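Local coordinates for endo-beta-1,2-glucanase (Talaromyces funiculosus, PDB 6IMV), which hydrolyses internal beta-1,2-glycosidic bonds of beta-1,2-glucan and binds the disaccharide sophorose, at residues Ala172-Ile177 against Gly449-Lys454; Arg321-Asn326 against Lys477-Glu482. One frame throughout, in Å; residues are numbered along the deposited sequence.

Contact 1: Ala172-Ile177 against Gly449-Lys454; sequences AVYAFI and GLVSQK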
loop_
_atom_site.group_PDB
_atom_site.type_symbol
_atom_site.label_atom_id
_atom_site.label_comp_id
_atom_site.label_asym_id
_atom_site.label_seq_id
_atom_site.Cartn_x
_atom_site.Cartn_y
_atom_site.Cartn_z
ATOM N N ALA A 172 9.596 -4.281 -1.773
ATOM C CA ALA A 172 8.804 -4.979 -2.792
ATOM C C ALA A 172 9.745 -5.615 -3.829
ATOM O O ALA A 172 9.567 -6.768 -4.221
ATOM C CB ALA A 172 7.805 -4.046 -3.429
ATOM N N VAL A 173 10.760 -4.857 -4.249
ATOM C CA VAL A 173 11.762 -5.329 -5.211
ATOM C C VAL A 173 12.570 -6.477 -4.592
ATOM O O VAL A 173 12.883 -7.447 -5.269
ATOM C CB VAL A 173 12.654 -4.177 -5.714
ATOM C CG1 VAL A 173 13.889 -4.685 -6.452
ATOM C CG2 VAL A 173 11.869 -3.219 -6.598
ATOM N N TYR A 174 12.902 -6.342 -3.307
ATOM C CA TYR A 174 13.597 -7.368 -2.516
ATOM C C TYR A 174 12.814 -8.689 -2.604
ATOM O O TYR A 174 13.390 -9.744 -2.925
ATOM C CB TYR A 174 13.757 -6.841 -1.087
ATOM C CG TYR A 174 14.684 -7.586 -0.159
ATOM C CD1 TYR A 174 16.015 -7.216 -0.031
ATOM C CD2 TYR A 174 14.209 -8.582 0.680
ATOM C CE1 TYR A 174 16.859 -7.844 0.871
ATOM C CE2 TYR A 174 15.040 -9.222 1.589
ATOM C CZ TYR A 174 16.373 -8.858 1.680
ATOM O OH TYR A 174 17.192 -9.483 2.577
ATOM N N ALA A 175 11.496 -8.617 -2.376
ATOM C CA ALA A 175 10.582 -9.776 -2.507
ATOM C C ALA A 175 10.600 -10.345 -3.931
ATOM O O ALA A 175 10.693 -11.568 -4.117
ATOM C CB ALA A 175 9.180 -9.386 -2.123
ATOM N N PHE A 176 10.463 -9.460 -4.923
ATOM C CA PHE A 176 10.357 -9.871 -6.314
ATOM C C PHE A 176 11.603 -10.660 -6.723
ATOM O O PHE A 176 11.499 -11.672 -7.418
ATOM C CB PHE A 176 10.172 -8.675 -7.251
ATOM C CG PHE A 176 10.195 -9.069 -8.701
ATOM C CD1 PHE A 176 9.051 -9.543 -9.321
ATOM C CD2 PHE A 176 11.374 -9.016 -9.432
ATOM C CE1 PHE A 176 9.081 -9.936 -10.651
ATOM C CE2 PHE A 176 11.401 -9.409 -10.760
ATOM C CZ PHE A 176 10.254 -9.858 -11.371
ATOM N N ILE A 177 12.768 -10.154 -6.316
ATOM C CA ILE A 177 14.051 -10.785 -6.617
ATOM C C ILE A 177 14.037 -12.216 -6.079
ATOM O O ILE A 177 14.401 -13.142 -6.809
ATOM C CB ILE A 177 15.223 -9.965 -6.048
ATOM C CG1 ILE A 177 15.461 -8.703 -6.876
ATOM C CG2 ILE A 177 16.489 -10.803 -5.916
ATOM C CD1 ILE A 177 16.215 -7.629 -6.127
ATOM N N GLY A 449 6.638 -13.189 3.587
ATOM C CA GLY A 449 7.209 -14.540 3.459
ATOM C C GLY A 449 8.435 -14.562 2.549
ATOM O O GLY A 449 9.481 -15.088 2.911
ATOM N N LEU A 450 8.300 -13.998 1.346
ATOM C CA LEU A 450 9.417 -13.873 0.415
ATOM C C LEU A 450 10.555 -13.048 1.034
ATOM O O LEU A 450 11.730 -13.415 0.918
ATOM C CB LEU A 450 8.915 -13.237 -0.881
ATOM C CG LEU A 450 8.144 -14.174 -1.804
ATOM C CD1 LEU A 450 7.336 -13.391 -2.824
ATOM C CD2 LEU A 450 9.088 -15.149 -2.491
ATOM N N VAL A 451 10.207 -11.945 1.696
ATOM C CA VAL A 451 11.194 -11.041 2.257
ATOM C C VAL A 451 11.930 -11.766 3.391
ATOM O O VAL A 451 13.149 -11.695 3.483
ATOM C CB VAL A 451 10.537 -9.725 2.712
ATOM C CG1 VAL A 451 11.443 -8.899 3.615
ATOM C CG2 VAL A 451 10.082 -8.918 1.508
ATOM N N SER A 452 11.173 -12.477 4.233
ATOM C CA SER A 452 11.719 -13.248 5.346
ATOM C C SER A 452 12.751 -14.280 4.846
ATOM O O SER A 452 13.809 -14.483 5.459
ATOM C CB SER A 452 10.565 -13.889 6.109
ATOM O OG SER A 452 11.041 -14.809 7.055
ATOM N N GLN A 453 12.447 -14.939 3.726
ATOM C CA GLN A 453 13.349 -15.955 3.164
ATOM C C GLN A 453 14.712 -15.327 2.835
ATOM O O GLN A 453 15.764 -15.850 3.206
ATOM C CB GLN A 453 12.707 -16.568 1.926
ATOM C CG GLN A 453 13.518 -17.695 1.308
ATOM C CD GLN A 453 12.973 -18.048 -0.052
ATOM O OE1 GLN A 453 11.856 -17.668 -0.410
ATOM N NE2 GLN A 453 13.764 -18.781 -0.821
ATOM N N LYS A 454 14.677 -14.179 2.156
ATOM C CA LYS A 454 15.878 -13.496 1.681
ATOM C C LYS A 454 16.618 -12.877 2.877
ATOM O O LYS A 454 17.844 -12.913 2.939
ATOM C CB LYS A 454 15.481 -12.479 0.606
ATOM C CG LYS A 454 16.625 -11.830 -0.162
ATOM C CD LYS A 454 16.131 -11.041 -1.363
ATOM C CE LYS A 454 17.181 -10.120 -1.952
ATOM N NZ LYS A 454 18.360 -10.868 -2.448
#
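K454 lays its aliphatic chain over the ring of Y174 where two helices of the catalytic domain, an (alpha/alpha)6-barrel as in family GH162, pack across one another. The axes of the two short segments approach to 8.2 Å, with 76° between their directions, and the small side chain of A175 lets the backbones come close: its CA lies 5.0 Å from the CA of V451.

The lysine can be read atom by atom. CB starts at the rim of the ring, 3.4 Å from Y174 CE2, and CG follows over the CE2–CZ side. CG is anti to the backbone N of K454 (chi1 -171°) and the next two torsions are extended, which carries the chain across the face until CD sits almost above the middle, 3.6 Å from the ring centroid, a CH-pi contact. CD also lies 3.4 Å from the carbonyl O of Y174. CE passes on to the CD1–CE1 side, and the bend at chi4 (62°) turns NZ away from the ring, beside CG2 of I177. At 5.0 Å from the centroid, NZ offers at most a weak cation-pi attraction; its charge is met by E458 in a salt bridge and by a hydrogen bond to Q196. Since E458 also bonds Y174 OH, one carboxylate holds the polar ends of both side chains.

W171 meets the tyrosine ring edge-to-face, while the carbonyl O of V451 stands in the ring plane at its edge. V451 then divides its branches: CG1 turns to Y174 CD2, and CG2 touches A175 CB at 3.8 Å.

Contact 2: Arg321-Asn326 against Lys477-Glu482; sequences RRVFQN and KNLKGE
R322 reaches from helix 318-337 to grip E482 in a side-on, bidentate salt bridge, pinning the loop that follows helix 461-475 to the helix surface. NE gives its hydrogen to OE2 of E482 at 3.0 Å, and NH1 gives one to OE1 at 2.8 Å. Both acceptors lie in the guanidinium plane and are met on their syn sides, although the two flat groups are twisted 28° apart. The bend at chi3 of R322 (60°) presents this edge of the guanidinium to the glutamate. Water 1 can donate to E482 OE2 (2.7 Å) and R322 O (3.0 Å), though other acceptors compete for its two hydrogens.

N326 finds its firm partners beyond the loop: OD1 accepts from R329 NE, and T294 of strand 290-296 takes N326 ND2 on its O. The same threonine takes K480 N on its OG1, so the loop lies against that strand, and K480 NZ forms a salt bridge with D284. L479 supplies the apolar part of the contact. Its CD1 lies over a face of the R322 guanidinium, 3.5 Å from NH1, and its CD2 meets V323 CG2 at 4.0 Å.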
loop_
_atom_site.group_PDB
_atom_site.type_symbol
_atom_site.label_atom_id
_atom_site.label_comp_id
_atom_site.label_asym_id
_atom_site.label_seq_id
_atom_site.Cartn_x
_atom_site.Cartn_y
_atom_site.Cartn_z
ATOM N N ARG A 321 1.912 -9.155 16.403
ATOM C CA ARG A 321 0.722 -9.766 15.822
ATOM C C ARG A 321 -0.508 -9.446 16.691
ATOM O O ARG A 321 -1.561 -9.088 16.164
ATOM C CB ARG A 321 0.937 -11.273 15.654
ATOM C CG ARG A 321 -0.131 -11.967 14.824
ATOM C CD ARG A 321 0.062 -13.474 14.855
ATOM N NE ARG A 321 1.450 -13.859 14.670
ATOM C CZ ARG A 321 2.236 -14.358 15.623
ATOM N NH1 ARG A 321 3.492 -14.663 15.348
ATOM N NH2 ARG A 321 1.761 -14.548 16.842
ATOM N N ARG A 322 -0.357 -9.547 18.016
ATOM C CA ARG A 322 -1.465 -9.321 18.973
ATOM C C ARG A 322 -1.918 -7.852 18.943
ATOM O O ARG A 322 -3.106 -7.576 18.916
ATOM C CB ARG A 322 -1.047 -9.730 20.391
ATOM C CG ARG A 322 -1.002 -11.235 20.622
ATOM C CD ARG A 322 -0.254 -11.590 21.893
ATOM N NE ARG A 322 -0.870 -11.007 23.081
ATOM C CZ ARG A 322 -0.211 -10.568 24.154
ATOM N NH1 ARG A 322 -0.876 -9.967 25.122
ATOM N NH2 ARG A 322 1.101 -10.698 24.257
ATOM N N VAL A 323 -0.965 -6.918 18.957
ATOM C CA VAL A 323 -1.271 -5.484 18.932
ATOM C C VAL A 323 -1.985 -5.137 17.621
ATOM O O VAL A 323 -2.942 -4.361 17.611
ATOM C CB VAL A 323 -0.003 -4.635 19.137
ATOM C CG1 VAL A 323 -0.232 -3.176 18.788
ATOM C CG2 VAL A 323 0.518 -4.766 20.565
ATOM N N PHE A 324 -1.527 -5.714 16.511
ATOM C CA PHE A 324 -2.119 -5.409 15.207
ATOM C C PHE A 324 -3.451 -6.157 15.018
ATOM O O PHE A 324 -4.331 -5.662 14.309
ATOM C CB PHE A 324 -1.107 -5.661 14.087
ATOM C CG PHE A 324 -0.151 -4.509 13.902
ATOM C CD1 PHE A 324 0.856 -4.274 14.821
ATOM C CD2 PHE A 324 -0.289 -3.633 12.836
ATOM C CE1 PHE A 324 1.738 -3.213 14.650
ATOM C CE2 PHE A 324 0.572 -2.560 12.682
ATOM C CZ PHE A 324 1.600 -2.362 13.577
ATOM N N GLN A 325 -3.614 -7.319 15.660
ATOM C CA GLN A 325 -4.912 -7.987 15.676
ATOM C C GLN A 325 -5.916 -7.094 16.427
ATOM O O GLN A 325 -7.035 -6.895 15.982
ATOM C CB GLN A 325 -4.825 -9.390 16.287
ATOM C CG GLN A 325 -6.092 -10.211 16.061
ATOM C CD GLN A 325 -5.960 -11.686 16.365
ATOM O OE1 GLN A 325 -4.992 -12.144 16.945
ATOM N NE2 GLN A 325 -6.971 -12.448 16.002
ATOM N N ASN A 326 -5.500 -6.553 17.575
ATOM C CA ASN A 326 -6.329 -5.628 18.348
ATOM C C ASN A 326 -6.778 -4.453 17.465
ATOM O O ASN A 326 -7.910 -4.009 17.573
ATOM C CB ASN A 326 -5.600 -5.130 19.598
ATOM C CG ASN A 326 -5.802 -6.005 20.818
ATOM O OD1 ASN A 326 -6.275 -7.139 20.720
ATOM N ND2 ASN A 326 -5.455 -5.470 21.982
ATOM N N LYS A 477 2.378 -3.618 26.981
ATOM C CA LYS A 477 2.240 -4.518 28.130
ATOM C C LYS A 477 0.768 -4.562 28.560
ATOM O O LYS A 477 0.016 -3.604 28.362
ATOM C CB LYS A 477 3.125 -4.007 29.268
ATOM C CG LYS A 477 4.565 -3.741 28.862
ATOM C CD LYS A 477 5.364 -2.950 29.859
ATOM C CE LYS A 477 5.260 -1.455 29.656
ATOM N NZ LYS A 477 6.215 -0.736 30.527
ATOM N N ASN A 478 0.350 -5.681 29.149
ATOM C CA ASN A 478 -0.987 -5.809 29.746
ATOM C C ASN A 478 -2.055 -5.349 28.741
ATOM O O ASN A 478 -2.889 -4.495 29.070
ATOM C CB ASN A 478 -1.085 -5.012 31.050
ATOM C CG ASN A 478 0.130 -5.190 31.939
ATOM O OD1 ASN A 478 0.372 -6.280 32.449
ATOM N ND2 ASN A 478 0.903 -4.131 32.126
ATOM N N LEU A 479 -2.019 -5.912 27.526
ATOM C CA LEU A 479 -3.015 -5.621 26.482
ATOM C C LEU A 479 -4.410 -5.829 27.069
ATOM O O LEU A 479 -4.623 -6.783 27.796
ATOM C CB LEU A 479 -2.832 -6.558 25.283
ATOM C CG LEU A 479 -1.532 -6.416 24.497
ATOM C CD1 LEU A 479 -1.618 -7.192 23.196
ATOM C CD2 LEU A 479 -1.197 -4.963 24.226
ATOM N N LYS A 480 -5.338 -4.939 26.727
ATOM C CA LYS A 480 -6.754 -5.141 26.980
ATOM C C LYS A 480 -7.462 -5.410 25.651
ATOM O O LYS A 480 -6.989 -4.984 24.580
ATOM C CB LYS A 480 -7.375 -3.921 27.673
ATOM C CG LYS A 480 -6.724 -3.552 28.998
ATOM C CD LYS A 480 -7.248 -2.285 29.620
ATOM C CE LYS A 480 -6.234 -1.619 30.534
ATOM N NZ LYS A 480 -5.296 -0.757 29.764
ATOM N N GLY A 481 -8.582 -6.138 25.745
ATOM C CA GLY A 481 -9.548 -6.221 24.681
ATOM C C GLY A 481 -9.268 -7.356 23.717
ATOM O O GLY A 481 -9.907 -7.429 22.667
ATOM N N GLU A 482 -8.366 -8.274 24.086
ATOM C CA GLU A 482 -7.989 -9.366 23.180
ATOM C C GLU A 482 -9.136 -10.390 23.051
ATOM O O GLU A 482 -9.108 -11.229 22.159
ATOM C CB GLU A 482 -6.702 -10.049 23.637
ATOM C CG GLU A 482 -5.473 -9.176 23.514
ATOM C CD GLU A 482 -4.180 -9.961 23.577
ATOM O OE1 GLU A 482 -3.639 -10.083 24.683
ATOM O OE2 GLU A 482 -3.728 -10.467 22.515
HETATM O O HOH W 1 -4.764 -9.823 20.076
#

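The two contacts show how one fold uses different chemistry at different depths. Contact 1 is buried and joins helix to helix, its centre about 16 Å from that of the chain; contact 2, at about 23 Å, is partly exposed and joins a helix to an irregular loop. Their centres are about 27 Å apart and their nearest atoms about 11 Å, yet their segments alternate along the sequence. Each has a long basic side chain paired with a glutamate, but K454 lays its methylenes on a ring, whereas R322 has a leucine methyl over its guanidinium face. Contact 1 takes its glutamate from outside its segments; contact 2 has its ion pair directly across the interface, with water beside it.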